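PDB 5GZT: chitinase from Paenibacillus sp. FPU-7, which probably hydrolyses internal beta-1,4 linkages between N-acetylglucosamine units of chitin and chitodextrins at random, as an endo-acting glycoside hydrolase of family 18. Local coordinates for residues 431-436 with 470-475; 516-519 with 523-526. All blocks are in the same frame, centred on the assembly; numbering follows the deposited sequence.

Both contacts belong to the first of the two family 18 glycosyl hydrolase regions of the chain, a TIM-barrel family, and they follow one another in sequence: contact 1 (431-436 with 470-475) closes before contact 2 (516-519 with 523-526) opens. They lie about 16 Å apart, centre to centre, on the same side of the chain's centre. Contact 1 joins helix 425-447 to segment 470-475, which starts on helix 469-472, ahead of strand 478-481; contact 2 folds segment 516-519 of helix 510-519 onto the loop entering strand 527-532, the parallel neighbour of 478-481. They also touch directly, since Lys526 NZ lies 2.8 Å from Thr473 O, a probable hydrogen bond that ties the approaches to two adjacent strands together.

Contact 1. Residues 431-436 with 470-475; sequences ALLKLL and TKITPY
Tyr475 lays one face of its ring against the backbone of helix 425-447 at Lys434, and this flat meeting dominates the contact. Lys434 CA stands 3.8 Å from the centroid of the Tyr475 ring and only 2° off the ring normal, a CH-pi interaction over the middle of the face. The aromatic plane thus lies flush with the helix surface. With Tyr475 CB already directed at the helix, chi1 of -51° sets CG beside the backbone N and lets the ring lie along Lys434. Lys434 in turn sends CG anti to its backbone N (chi1 -177°), which carries the methylenes across the outer part of the same face. Lys434 CB is 3.7 Å from Tyr475 CZ. Farther out, Lys434 CD reaches Tyr475 OH at 3.4 Å. The chain bends only at its last torsion, and its ammonium leads away to a salt bridge with Glu438, so the lysine offers the tyrosine its aliphatic part.

Deeper in, Leu433 takes over. Leu433 CB meets Tyr475 CD2 obliquely at 4.3 Å, while Leu433 CD1 packs against the branched side of Ile472, 3.7 Å from Ile472 CG2. The bond from Tyr475 N to Ile472 O, 2.9 Å, closes the turn that brings both side chains to the same helix. Leu433 and Ile472 are both buried, and Leu433 also rests on Leu406 of strand 403-407. With this pair inside and Lys434 at the exposed rim, the arrangement is that of helical segments packed side by side outside the strands of a TIM barrel.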
# COMPACT_ATOMS: atom_id res chain seq x y z
N ALA B 431 15.15 -9.10 -19.26
CA ALA B 431 15.82 -8.01 -20.03
C ALA B 431 15.01 -6.73 -20.01
O ALA B 431 15.53 -5.63 -19.77
CB ALA B 431 16.04 -8.50 -21.46
N LEU B 432 13.69 -6.87 -20.22
CA LEU B 432 12.82 -5.69 -20.17
C LEU B 432 12.91 -4.98 -18.83
O LEU B 432 13.01 -3.75 -18.75
CB LEU B 432 11.37 -6.09 -20.54
CG LEU B 432 10.25 -5.09 -20.35
CD1 LEU B 432 10.51 -3.73 -21.00
CD2 LEU B 432 8.99 -5.75 -20.92
N LEU B 433 12.88 -5.78 -17.77
CA LEU B 433 12.96 -5.20 -16.41
C LEU B 433 14.30 -4.53 -16.17
O LEU B 433 14.39 -3.43 -15.59
CB LEU B 433 12.67 -6.29 -15.36
CG LEU B 433 11.19 -6.73 -15.30
CD1 LEU B 433 11.07 -7.96 -14.42
CD2 LEU B 433 10.28 -5.63 -14.80
N LYS B 434 15.34 -5.22 -16.57
CA LYS B 434 16.71 -4.63 -16.53
C LYS B 434 16.77 -3.25 -17.18
O LYS B 434 17.19 -2.21 -16.58
CB LYS B 434 17.63 -5.60 -17.25
CG LYS B 434 19.10 -5.21 -17.26
CD LYS B 434 19.90 -6.38 -17.85
CE LYS B 434 21.40 -6.15 -17.77
NZ LYS B 434 21.77 -4.91 -18.50
N LEU B 435 16.29 -3.22 -18.43
CA LEU B 435 16.28 -1.98 -19.17
C LEU B 435 15.59 -0.87 -18.43
O LEU B 435 16.12 0.23 -18.29
CB LEU B 435 15.67 -2.19 -20.54
CG LEU B 435 15.69 -0.98 -21.49
CD1 LEU B 435 17.08 -0.35 -21.66
CD2 LEU B 435 15.13 -1.46 -22.82
N LEU B 436 14.40 -1.15 -17.89
CA LEU B 436 13.58 -0.10 -17.28
C LEU B 436 14.26 0.44 -16.06
O LEU B 436 14.19 1.67 -15.71
CB LEU B 436 12.19 -0.69 -16.88
CG LEU B 436 11.20 -0.94 -18.02
CD1 LEU B 436 10.19 -2.00 -17.60
CD2 LEU B 436 10.55 0.36 -18.39
N THR B 470 15.09 -15.07 -9.23
CA THR B 470 16.37 -14.68 -8.65
C THR B 470 16.97 -13.63 -9.57
O THR B 470 17.51 -12.62 -9.09
CB THR B 470 17.29 -15.92 -8.48
OG1 THR B 470 16.83 -16.71 -7.36
CG2 THR B 470 18.75 -15.49 -8.24
N LYS B 471 16.82 -13.83 -10.89
CA LYS B 471 17.29 -12.81 -11.85
C LYS B 471 16.56 -11.49 -11.85
O LYS B 471 17.22 -10.46 -11.88
CB LYS B 471 17.39 -13.37 -13.25
CG LYS B 471 18.42 -14.49 -13.32
CD LYS B 471 18.75 -14.89 -14.75
CE LYS B 471 18.89 -16.41 -14.87
NZ LYS B 471 19.57 -16.71 -16.15
N ILE B 472 15.23 -11.47 -11.78
CA ILE B 472 14.51 -10.17 -11.87
C ILE B 472 14.48 -9.42 -10.58
O ILE B 472 14.34 -8.21 -10.55
CB ILE B 472 13.07 -10.33 -12.40
CG1 ILE B 472 12.15 -11.10 -11.43
CG2 ILE B 472 13.07 -11.00 -13.75
CD1 ILE B 472 10.90 -11.68 -12.07
N THR B 473 14.61 -10.13 -9.47
CA THR B 473 14.39 -9.48 -8.17
C THR B 473 15.30 -8.32 -7.90
O THR B 473 14.86 -7.32 -7.30
CB THR B 473 14.41 -10.53 -7.01
OG1 THR B 473 13.28 -11.40 -7.13
CG2 THR B 473 14.29 -9.91 -5.71
N PRO B 474 16.60 -8.41 -8.32
CA PRO B 474 17.42 -7.21 -8.12
C PRO B 474 16.96 -5.96 -8.84
O PRO B 474 17.20 -4.85 -8.38
CB PRO B 474 18.80 -7.65 -8.61
CG PRO B 474 18.84 -9.09 -8.32
CD PRO B 474 17.42 -9.58 -8.61
N TYR B 475 16.23 -6.10 -9.93
CA TYR B 475 15.68 -4.90 -10.56
C TYR B 475 14.42 -4.28 -9.91
O TYR B 475 14.07 -3.13 -10.24
CB TYR B 475 15.39 -5.22 -12.00
CG TYR B 475 16.55 -5.84 -12.70
CD1 TYR B 475 17.83 -5.25 -12.68
CD2 TYR B 475 16.39 -7.05 -13.42
CE1 TYR B 475 18.90 -5.86 -13.34
CE2 TYR B 475 17.45 -7.67 -14.07
CZ TYR B 475 18.70 -7.08 -14.04
OH TYR B 475 19.70 -7.73 -14.74

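Contact 2. Residues 516-519 with 523-526; sequences LYLN and PAEK. With FMT (formic acid), chain G.
Leu518 reaches from helix 510-519 to the loop 523-526, which it meets first at Pro523 and then, more closely, at Ala524. At Pro523 it is the main chain that is approached: Pro523 C lies 4.3 Å from Leu518 CD2. The proline ring turns elsewhere and touches Thr473. Ala524 receives the same methyl over its backbone and side chain together: Leu518 CD2 is 3.7 Å from Ala524 N and 4.0 Å from Ala524 CB. CD2 is the methyl that does the touching; chi1 of -65° swings CG beside the leucine's backbone N and brings the end of the side chain nearer the loop. Glu525 carries the chain on through a tight turn, in which Lys526 N bonds back to Pro523 O at 2.9 Å.

Lys526 then extends away from the leucine. Besides its bond to the 470-475 segment, its ammonium is held by Leu476 O and by a formic acid molecule, whose O2 is 2.8 Å from Lys526 NZ and which probably comes from the crystallisation liquor. The contact is small and lies at the surface. It joins helix 510-519 to the loop that leads into strand 527-532, whose first residue, Leu527, Leu518 also touches, while Lys526 packs on Phe274 of strand 264-284.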
# COMPACT_ATOMS: atom_id res chain seq x y z
N LEU B 516 6.19 -20.47 -1.55
CA LEU B 516 6.71 -20.74 -2.88
C LEU B 516 7.72 -19.69 -3.30
O LEU B 516 8.82 -20.02 -3.77
CB LEU B 516 5.61 -20.91 -3.93
CG LEU B 516 5.98 -20.92 -5.41
CD1 LEU B 516 6.64 -22.28 -5.83
CD2 LEU B 516 4.73 -20.67 -6.24
N TYR B 517 7.38 -18.45 -3.11
CA TYR B 517 8.24 -17.36 -3.48
C TYR B 517 9.53 -17.34 -2.62
O TYR B 517 10.66 -17.26 -3.19
CB TYR B 517 7.53 -16.00 -3.50
CG TYR B 517 6.80 -15.76 -4.78
CD1 TYR B 517 5.66 -16.48 -5.12
CD2 TYR B 517 7.31 -14.87 -5.73
CE1 TYR B 517 5.06 -16.37 -6.35
CE2 TYR B 517 6.71 -14.74 -6.94
CZ TYR B 517 5.59 -15.48 -7.25
OH TYR B 517 4.98 -15.25 -8.49
N LEU B 518 9.39 -17.45 -1.30
CA LEU B 518 10.56 -17.48 -0.42
C LEU B 518 11.49 -18.68 -0.78
O LEU B 518 12.68 -18.55 -0.80
CB LEU B 518 10.18 -17.57 1.03
CG LEU B 518 9.43 -16.43 1.72
CD1 LEU B 518 9.04 -16.90 3.11
CD2 LEU B 518 10.27 -15.19 1.83
N ASN B 519 10.90 -19.80 -1.11
CA ASN B 519 11.61 -20.98 -1.52
C ASN B 519 12.37 -20.85 -2.84
O ASN B 519 13.25 -21.67 -3.10
CB ASN B 519 10.64 -22.16 -1.62
CG ASN B 519 10.33 -22.80 -0.23
OD1 ASN B 519 11.03 -22.54 0.76
ND2 ASN B 519 9.27 -23.64 -0.16
N PRO B 523 13.36 -12.37 -1.43
CA PRO B 523 13.35 -11.94 -0.07
C PRO B 523 11.97 -11.50 0.48
O PRO B 523 11.27 -10.77 -0.21
CB PRO B 523 14.24 -10.67 -0.08
CG PRO B 523 15.01 -10.76 -1.35
CD PRO B 523 14.13 -11.47 -2.28
N ALA B 524 11.72 -11.76 1.75
CA ALA B 524 10.44 -11.38 2.42
C ALA B 524 10.13 -9.91 2.22
O ALA B 524 9.02 -9.58 1.75
CB ALA B 524 10.46 -11.76 3.93
N GLU B 525 11.14 -9.09 2.52
CA GLU B 525 11.30 -7.66 2.27
C GLU B 525 10.65 -7.12 0.98
O GLU B 525 10.31 -5.94 0.86
CB GLU B 525 12.83 -7.36 2.19
CG GLU B 525 13.21 -5.97 2.65
CD GLU B 525 14.65 -5.90 3.12
OE1 GLU B 525 14.95 -5.20 4.15
OE2 GLU B 525 15.45 -6.56 2.45
N LYS B 526 10.61 -7.96 -0.03
CA LYS B 526 10.20 -7.55 -1.36
C LYS B 526 8.87 -8.26 -1.76
O LYS B 526 8.51 -8.31 -2.98
CB LYS B 526 11.31 -7.90 -2.38
CG LYS B 526 12.54 -6.99 -2.32
CD LYS B 526 13.52 -7.22 -3.45
CE LYS B 526 14.43 -5.96 -3.59
NZ LYS B 526 15.29 -6.11 -4.79
C FMT G . 16.34 -2.86 -5.71
O1 FMT G . 16.57 -2.88 -6.93
O2 FMT G . 16.81 -3.77 -4.83